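Local coordinates for IMC sub-compartment protein ISP1 (Toxoplasma gondii, PDB 4CHM) that belongs to a group of inner membrane complex proteins critical for parasite replication, probably acts in daughter-cell formation, and adopts a pleckstrin homology fold, at residues I60-I65 with D117-L122; V91-L96 with T113-L118. All coordinates share one frame; numbering follows the deposited sequence.

Contact 1. Residues I60-I65 with D117-L122. With SO4 (sulfate ion), chain E.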
ATOM      1  N   ILE A  60       1.877 -10.079   5.904  1.00 26.72           N
ATOM      2  CA  ILE A  60       0.628 -10.319   5.197  1.00 25.06           C
ATOM      3  C   ILE A  60       0.902 -11.090   3.905  1.00 23.79           C
ATOM      4  O   ILE A  60       1.398 -10.515   2.916  1.00 21.46           O
ATOM      5  CB  ILE A  60      -0.097  -9.006   4.829  1.00 24.93           C
ATOM      6  CG1 ILE A  60      -0.363  -8.151   6.068  1.00 26.16           C
ATOM      7  CG2 ILE A  60      -1.438  -9.311   4.171  1.00 23.31           C
ATOM      8  CD1 ILE A  60       0.357  -6.830   6.051  1.00 27.50           C
ATOM      9  N   PRO A  61       0.588 -12.401   3.899  1.00 23.44           N
ATOM     10  CA  PRO A  61       0.601 -13.158   2.638  1.00 24.33           C
ATOM     11  C   PRO A  61      -0.230 -12.466   1.560  1.00 22.47           C
ATOM     12  O   PRO A  61      -1.298 -11.914   1.846  1.00 22.91           O
ATOM     13  CB  PRO A  61      -0.040 -14.510   3.011  1.00 26.09           C
ATOM     14  CG  PRO A  61       0.016 -14.584   4.501  1.00 27.70           C
ATOM     15  CD  PRO A  61      -0.010 -13.160   5.013  1.00 24.15           C
ATOM     16  N   LEU A  62       0.258 -12.502   0.330  1.00 24.93           N
ATOM     17  CA  LEU A  62      -0.451 -11.907  -0.796  1.00 27.96           C
ATOM     18  C   LEU A  62      -1.858 -12.471  -0.918  1.00 27.67           C
ATOM     19  O   LEU A  62      -2.783 -11.811  -1.412  1.00 27.82           O
ATOM     20  CB  LEU A  62       0.310 -12.179  -2.081  1.00 32.00           C
ATOM     21  CG  LEU A  62       0.456 -10.960  -2.954  1.00 37.27           C
ATOM     22  CD1 LEU A  62       1.128  -9.852  -2.165  1.00 40.60           C
ATOM     23  CD2 LEU A  62       1.265 -11.322  -4.180  1.00 42.26           C
ATOM     24  N   SER A  63      -2.007 -13.718  -0.511  1.00 25.98           N
ATOM     25  CA  SER A  63      -3.250 -14.397  -0.690  1.00 26.80           C
ATOM     26  C   SER A  63      -4.257 -13.946   0.375  1.00 28.03           C
ATOM     27  O   SER A  63      -5.442 -14.203   0.246  1.00 28.38           O
ATOM     28  CB  SER A  63      -3.042 -15.913  -0.675  1.00 27.81           C
ATOM     29  OG  SER A  63      -2.411 -16.327   0.529  1.00 25.85           O
ATOM     30  N   ASP A  64      -3.796 -13.186   1.373  1.00 27.10           N
ATOM     31  CA  ASP A  64      -4.713 -12.606   2.361  1.00 24.18           C
ATOM     32  C   ASP A  64      -5.167 -11.191   1.989  1.00 20.79           C
ATOM     33  O   ASP A  64      -5.907 -10.553   2.723  1.00 21.73           O
ATOM     34  CB  ASP A  64      -4.072 -12.596   3.752  1.00 27.33           C
ATOM     35  CG  ASP A  64      -5.043 -12.178   4.834  1.00 30.53           C
ATOM     36  OD1 ASP A  64      -6.205 -12.615   4.785  1.00 34.59           O
ATOM     37  OD2 ASP A  64      -4.666 -11.381   5.711  1.00 31.75           O
ATOM     38  N   ILE A  65      -4.677 -10.688   0.877  1.00 22.20           N
ATOM     39  CA  ILE A  65      -5.035  -9.363   0.454  1.00 23.22           C
ATOM     40  C   ILE A  65      -6.151  -9.482  -0.557  1.00 26.17           C
ATOM     41  O   ILE A  65      -5.921  -9.792  -1.709  1.00 30.35           O
ATOM     42  CB  ILE A  65      -3.838  -8.599  -0.141  1.00 24.56           C
ATOM     43  CG1 ILE A  65      -2.759  -8.404   0.931  1.00 22.11           C
ATOM     44  CG2 ILE A  65      -4.298  -7.227  -0.652  1.00 22.83           C
ATOM     45  CD1 ILE A  65      -1.362  -8.187   0.360  1.00 23.67           C
ATOM     46  N   ASP A 117      -0.996  -0.926  -9.224  1.00 22.54           N
ATOM     47  CA  ASP A 117      -0.662  -1.727 -10.394  1.00 24.33           C
ATOM     48  C   ASP A 117       0.277  -2.879 -10.113  1.00 27.83           C
ATOM     49  O   ASP A 117       0.029  -3.966 -10.536  1.00 28.36           O
ATOM     50  CB  ASP A 117      -0.032  -0.856 -11.451  1.00 26.80           C
ATOM     51  CG  ASP A 117      -0.960   0.193 -11.953  1.00 29.43           C
ATOM     52  OD1 ASP A 117      -2.099  -0.126 -12.255  1.00 32.60           O
ATOM     53  OD2 ASP A 117      -0.559   1.330 -12.030  1.00 30.32           O
ATOM     54  N   LEU A 118       1.334  -2.642  -9.364  1.00 24.45           N
ATOM     55  CA  LEU A 118       2.281  -3.682  -9.037  1.00 24.45           C
ATOM     56  C   LEU A 118       1.658  -4.819  -8.231  1.00 26.79           C
ATOM     57  O   LEU A 118       1.953  -5.958  -8.460  1.00 25.06           O
ATOM     58  CB  LEU A 118       3.465  -3.102  -8.271  1.00 24.01           C
ATOM     59  CG  LEU A 118       4.527  -4.093  -7.824  1.00 27.29           C
ATOM     60  CD1 LEU A 118       5.188  -4.762  -9.001  1.00 24.10           C
ATOM     61  CD2 LEU A 118       5.545  -3.472  -6.899  1.00 25.19           C
ATOM     62  N   LEU A 119       0.821  -4.484  -7.272  1.00 25.60           N
ATOM     63  CA  LEU A 119       0.166  -5.472  -6.451  1.00 27.51           C
ATOM     64  C   LEU A 119      -0.769  -6.338  -7.275  1.00 31.58           C
ATOM     65  O   LEU A 119      -0.851  -7.521  -7.102  1.00 32.10           O
ATOM     66  CB  LEU A 119      -0.567  -4.807  -5.323  1.00 31.91           C
ATOM     67  CG  LEU A 119      -0.191  -5.266  -3.939  1.00 36.43           C
ATOM     68  CD1 LEU A 119      -0.947  -6.509  -3.592  1.00 42.42           C
ATOM     69  CD2 LEU A 119       1.286  -5.474  -3.755  1.00 38.26           C
ATOM     70  N   LYS A 120      -1.455  -5.708  -8.200  1.00 34.24           N
ATOM     71  CA  LYS A 120      -2.282  -6.416  -9.111  1.00 35.50           C
ATOM     72  C   LYS A 120      -1.427  -7.374  -9.924  1.00 35.64           C
ATOM     73  O   LYS A 120      -1.812  -8.491 -10.100  1.00 36.26           O
ATOM     74  CB  LYS A 120      -3.036  -5.436 -10.005  1.00 39.20           C
ATOM     75  CG  LYS A 120      -4.376  -5.061  -9.404  1.00 46.14           C
ATOM     76  CD  LYS A 120      -5.144  -3.981 -10.133  1.00 45.22           C
ATOM     77  CE  LYS A 120      -6.139  -3.376  -9.164  1.00 41.27           C
ATOM     78  NZ  LYS A 120      -7.419  -2.897  -9.740  1.00 40.82           N
ATOM     79  N   LYS A 121      -0.275  -6.923 -10.386  1.00 38.52           N
ATOM     80  CA  LYS A 121       0.579  -7.772 -11.173  1.00 41.92           C
ATOM     81  C   LYS A 121       1.067  -8.974 -10.372  1.00 40.42           C
ATOM     82  O   LYS A 121       0.948 -10.069 -10.826  1.00 46.52           O
ATOM     83  CB  LYS A 121       1.751  -6.973 -11.741  1.00 45.74           C
ATOM     84  CG  LYS A 121       1.562  -6.513 -13.179  1.00 53.46           C
ATOM     85  CD  LYS A 121       2.567  -5.451 -13.624  1.00 62.65           C
ATOM     86  CE  LYS A 121       3.505  -5.963 -14.715  1.00 57.93           C
ATOM     87  NZ  LYS A 121       3.641  -5.013 -15.861  1.00 53.28           N
ATOM     88  N   LEU A 122       1.517  -8.779  -9.148  1.00 39.82           N
ATOM     89  CA  LEU A 122       1.972  -9.892  -8.323  1.00 44.37           C
ATOM     90  C   LEU A 122       0.860 -10.885  -8.021  1.00 49.31           C
ATOM     91  O   LEU A 122       1.049 -12.083  -8.067  1.00 52.87           O
ATOM     92  CB  LEU A 122       2.536  -9.380  -7.018  1.00 39.80           C
ATOM     93  CG  LEU A 122       3.743  -8.476  -7.105  1.00 36.96           C
ATOM     94  CD1 LEU A 122       4.002  -7.872  -5.759  1.00 39.75           C
ATOM     95  CD2 LEU A 122       4.937  -9.267  -7.565  1.00 37.49           C
TER
HETATM   96  S   SO4 E1179     -10.760  -0.963  -8.736  1.00 29.35           S
HETATM   97  O1  SO4 E1179     -11.242  -0.320  -9.985  1.00 35.93           O
HETATM   98  O2  SO4 E1179     -11.426  -0.347  -7.603  1.00 37.15           O
HETATM   99  O3  SO4 E1179      -9.289  -0.778  -8.626  1.00 36.44           O
HETATM  100  O4  SO4 E1179     -11.040  -2.394  -8.770  1.00 36.88           O
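L62, on the short 3-10 turn that joins strands 56-61 and 65-69, packs against L119 and L122 of the C-terminal helix 109-125, and I65 against L119, in a buried, wholly apolar contact. L62 does most of the work by sending its two methyls to different residues. CD2 presses on the root of L122, 3.7 Å from its CB, and the two side chains cross at about a right angle. CD1 of L62 meets CD1 of L119 at 4.2 Å, where the two leucines slide past each other in opposite directions. That same L119 CD1 also lies 4.3 Å from CD1 of I65, so one methyl of the helix meets the first residue of the turn and the first of the strand after it.

The turn is stiffened from within by i to i+3 backbone bonds, D64 N to P61 O at 2.8 Å and I65 N to L62 O at 3.2 Å. K123, one residue further along the helix, hydrogen-bonds through its NZ to the carbonyls of L62 and I65, adding a polar tie beside the leucines. K120, which does not touch the turn, gives its NZ to O3 of a sulfate at 3.0 Å, an ion also held by H70 and Q74. A C-terminal helix packed against the strands and turns at one end of the barrel is the hallmark of the pleckstrin homology fold.

Contact 2. Residues V91-L96 with T113-L118; sequences VALHLL and TCFVDL
V91 fits against two consecutive helix residues, F115 and V116, with one of its methyls serving both. Its CG2 lies 3.7 Å from V116 CG2 and 3.9 Å from F115 CD2, approaching the phenyl ring obliquely. V91 CG1 also reaches V116 CG2, at 4.0 Å, so this valine methyl on the helix is straddled by the two branches of V91. Two residues along the strand, L93 comes to the ring from another direction: its CD2 sits at the ring edge, near the plane, 4.1 Å from F115 CE2. The phenylalanine is swung toward the strand because its CG stands anti to the backbone N (chi1 -173°).

Segments 91-95 and 113-118 run in roughly the same direction, 29° apart, their axes 9.8 Å apart at closest; the helix is the C-terminal one that closes one open end of the barrel in a pleckstrin homology domain. Further out, the F115 ring meets F106, their planes at about 40°, and also touches L16 of helix 10-22. On the sheet, L68 of strand 65-69 packs on V91 and L93, and I60 of strand 56-61 touches L93. Backbone hydrogen bonds pair V91 with L104 and L93 with I102 of strand 101-105, while A92 bonds to L69 on the other neighbouring strand.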
ATOM      1  N   VAL A  91      -2.881   3.729  -0.107  1.00 19.02           N
ATOM      2  CA  VAL A  91      -3.574   2.500  -0.440  1.00 18.54           C
ATOM      3  C   VAL A  91      -3.811   1.708   0.844  1.00 21.35           C
ATOM      4  O   VAL A  91      -2.861   1.456   1.626  1.00 22.83           O
ATOM      5  CB  VAL A  91      -2.770   1.598  -1.401  1.00 17.35           C
ATOM      6  CG1 VAL A  91      -3.644   0.490  -1.924  1.00 17.54           C
ATOM      7  CG2 VAL A  91      -2.164   2.404  -2.559  1.00 18.41           C
ATOM      8  N   ALA A  92      -5.041   1.251   1.033  1.00 18.73           N
ATOM      9  CA  ALA A  92      -5.343   0.337   2.156  1.00 18.59           C
ATOM     10  C   ALA A  92      -5.435  -1.089   1.676  1.00 18.86           C
ATOM     11  O   ALA A  92      -6.115  -1.374   0.693  1.00 19.49           O
ATOM     12  CB  ALA A  92      -6.628   0.739   2.848  1.00 14.78           C
ATOM     13  N   LEU A  93      -4.800  -1.997   2.413  1.00 18.11           N
ATOM     14  CA  LEU A  93      -4.942  -3.413   2.154  1.00 17.29           C
ATOM     15  C   LEU A  93      -6.148  -3.929   2.872  1.00 18.32           C
ATOM     16  O   LEU A  93      -6.185  -3.971   4.114  1.00 18.64           O
ATOM     17  CB  LEU A  93      -3.711  -4.190   2.639  1.00 16.94           C
ATOM     18  CG  LEU A  93      -2.335  -3.608   2.355  1.00 16.83           C
ATOM     19  CD1 LEU A  93      -1.309  -4.444   3.113  1.00 16.06           C
ATOM     20  CD2 LEU A  93      -2.048  -3.589   0.853  1.00 17.74           C
ATOM     21  N   HIS A  94      -7.128  -4.346   2.103  1.00 19.58           N
ATOM     22  CA  HIS A  94      -8.297  -4.994   2.644  1.00 22.92           C
ATOM     23  C   HIS A  94      -7.972  -6.476   2.750  1.00 21.80           C
ATOM     24  O   HIS A  94      -7.733  -7.119   1.771  1.00 20.99           O
ATOM     25  CB  HIS A  94      -9.494  -4.765   1.714  1.00 28.53           C
ATOM     26  CG  HIS A  94     -10.791  -5.251   2.260  1.00 29.11           C
ATOM     27  ND1 HIS A  94     -11.850  -5.583   1.461  1.00 33.46           N
ATOM     28  CD2 HIS A  94     -11.198  -5.460   3.524  1.00 34.05           C
ATOM     29  CE1 HIS A  94     -12.853  -5.986   2.208  1.00 34.50           C
ATOM     30  NE2 HIS A  94     -12.485  -5.914   3.466  1.00 38.73           N
ATOM     31  N   LEU A  95      -7.978  -6.994   3.960  1.00 21.08           N
ATOM     32  CA  LEU A  95      -7.526  -8.353   4.219  1.00 23.40           C
ATOM     33  C   LEU A  95      -8.647  -9.395   4.216  1.00 23.55           C
ATOM     34  O   LEU A  95      -9.688  -9.148   4.720  1.00 22.27           O
ATOM     35  CB  LEU A  95      -6.734  -8.433   5.523  1.00 19.33           C
ATOM     36  CG  LEU A  95      -5.642  -7.400   5.712  1.00 23.59           C
ATOM     37  CD1 LEU A  95      -4.988  -7.439   7.069  1.00 22.69           C
ATOM     38  CD2 LEU A  95      -4.628  -7.491   4.606  1.00 21.95           C
ATOM     39  N   LEU A  96      -8.399 -10.535   3.597  1.00 24.63           N
ATOM     40  CA  LEU A  96      -9.382 -11.602   3.507  1.00 26.04           C
ATOM     41  C   LEU A  96      -9.815 -12.258   4.807  1.00 27.88           C
ATOM     42  O   LEU A  96     -10.972 -12.294   5.100  1.00 26.22           O
ATOM     43  CB  LEU A  96      -8.851 -12.677   2.568  1.00 31.98           C
ATOM     44  CG  LEU A  96      -9.702 -13.882   2.164  1.00 31.74           C
ATOM     45  CD1 LEU A  96     -11.147 -13.527   1.927  1.00 30.07           C
ATOM     46  CD2 LEU A  96      -9.105 -14.554   0.950  1.00 30.74           C
ATOM     47  N   THR A 113       0.013   5.257  -6.926  1.00 18.58           N
ATOM     48  CA  THR A 113      -0.543   4.724  -8.149  1.00 18.22           C
ATOM     49  C   THR A 113       0.182   3.488  -8.639  1.00 19.03           C
ATOM     50  O   THR A 113      -0.448   2.508  -8.945  1.00 18.16           O
ATOM     51  CB  THR A 113      -0.581   5.762  -9.279  1.00 19.36           C
ATOM     52  OG1 THR A 113      -1.306   6.900  -8.866  1.00 18.89           O
ATOM     53  CG2 THR A 113      -1.234   5.190 -10.466  1.00 18.56           C
ATOM     54  N   CYS A 114       1.505   3.530  -8.643  1.00 18.39           N
ATOM     55  CA  CYS A 114       2.322   2.354  -9.027  1.00 19.21           C
ATOM     56  C   CYS A 114       2.093   1.156  -8.166  1.00 19.17           C
ATOM     57  O   CYS A 114       2.176   0.041  -8.650  1.00 17.36           O
ATOM     58  CB  CYS A 114       3.823   2.671  -9.006  1.00 20.97           C
ATOM     59  SG  CYS A 114       4.342   3.714 -10.355  1.00 27.87           S
ATOM     60  N   PHE A 115       1.945   1.377  -6.859  1.00 18.88           N
ATOM     61  CA  PHE A 115       1.726   0.276  -5.946  1.00 19.20           C
ATOM     62  C   PHE A 115       0.507  -0.523  -6.314  1.00 19.92           C
ATOM     63  O   PHE A 115       0.503  -1.770  -6.191  1.00 20.84           O
ATOM     64  CB  PHE A 115       1.566   0.756  -4.506  1.00 19.54           C
ATOM     65  CG  PHE A 115       1.505  -0.377  -3.501  1.00 19.37           C
ATOM     66  CD1 PHE A 115       2.640  -1.156  -3.243  1.00 20.16           C
ATOM     67  CD2 PHE A 115       0.372  -0.613  -2.772  1.00 21.27           C
ATOM     68  CE1 PHE A 115       2.624  -2.159  -2.267  1.00 20.32           C
ATOM     69  CE2 PHE A 115       0.313  -1.670  -1.844  1.00 19.49           C
ATOM     70  CZ  PHE A 115       1.450  -2.430  -1.586  1.00 20.97           C
ATOM     71  N   VAL A 116      -0.579   0.177  -6.629  1.00 17.78           N
ATOM     72  CA  VAL A 116      -1.841  -0.504  -6.981  1.00 20.74           C
ATOM     73  C   VAL A 116      -1.646  -1.423  -8.191  1.00 19.36           C
ATOM     74  O   VAL A 116      -2.005  -2.596  -8.142  1.00 20.91           O
ATOM     75  CB  VAL A 116      -3.016   0.502  -7.194  1.00 18.22           C
ATOM     76  CG1 VAL A 116      -4.232  -0.188  -7.792  1.00 20.13           C
ATOM     77  CG2 VAL A 116      -3.402   1.140  -5.851  1.00 19.46           C
ATOM     78  N   ASP A 117      -0.996  -0.926  -9.224  1.00 22.54           N
ATOM     79  CA  ASP A 117      -0.662  -1.727 -10.394  1.00 24.33           C
ATOM     80  C   ASP A 117       0.277  -2.879 -10.113  1.00 27.83           C
ATOM     81  O   ASP A 117       0.029  -3.966 -10.536  1.00 28.36           O
ATOM     82  CB  ASP A 117      -0.032  -0.856 -11.451  1.00 26.80           C
ATOM     83  CG  ASP A 117      -0.960   0.193 -11.953  1.00 29.43           C
ATOM     84  OD1 ASP A 117      -2.099  -0.126 -12.255  1.00 32.60           O
ATOM     85  OD2 ASP A 117      -0.559   1.330 -12.030  1.00 30.32           O
ATOM     86  N   LEU A 118       1.334  -2.642  -9.364  1.00 24.45           N
ATOM     87  CA  LEU A 118       2.281  -3.682  -9.037  1.00 24.45           C
ATOM     88  C   LEU A 118       1.658  -4.819  -8.231  1.00 26.79           C
ATOM     89  O   LEU A 118       1.953  -5.958  -8.460  1.00 25.06           O
ATOM     90  CB  LEU A 118       3.465  -3.102  -8.271  1.00 24.01           C
ATOM     91  CG  LEU A 118       4.527  -4.093  -7.824  1.00 27.29           C
ATOM     92  CD1 LEU A 118       5.188  -4.762  -9.001  1.00 24.10           C
ATOM     93  CD2 LEU A 118       5.545  -3.472  -6.899  1.00 25.19           C
TER

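In the fold
From the N terminus, the chain first passes through helix 10-22 and the strands up to 56-61, then makes the turn at 60-65. It continues through strand 65-69 and helix 72-76 to strand 90-95, the first half of contact 2. After strand 101-105 the C-terminal helix closes both loops, contact 2 first at 113-118 and contact 1 at 117-122. The short loop is therefore nested in the long one, with D117 and L118 common to both helix segments. On the sheet side the contacts also meet directly: D64 O lies 2.6 Å from L96 N, a probable hydrogen bond, and I60 packs on L95. Together they tie one helix to turn and strand.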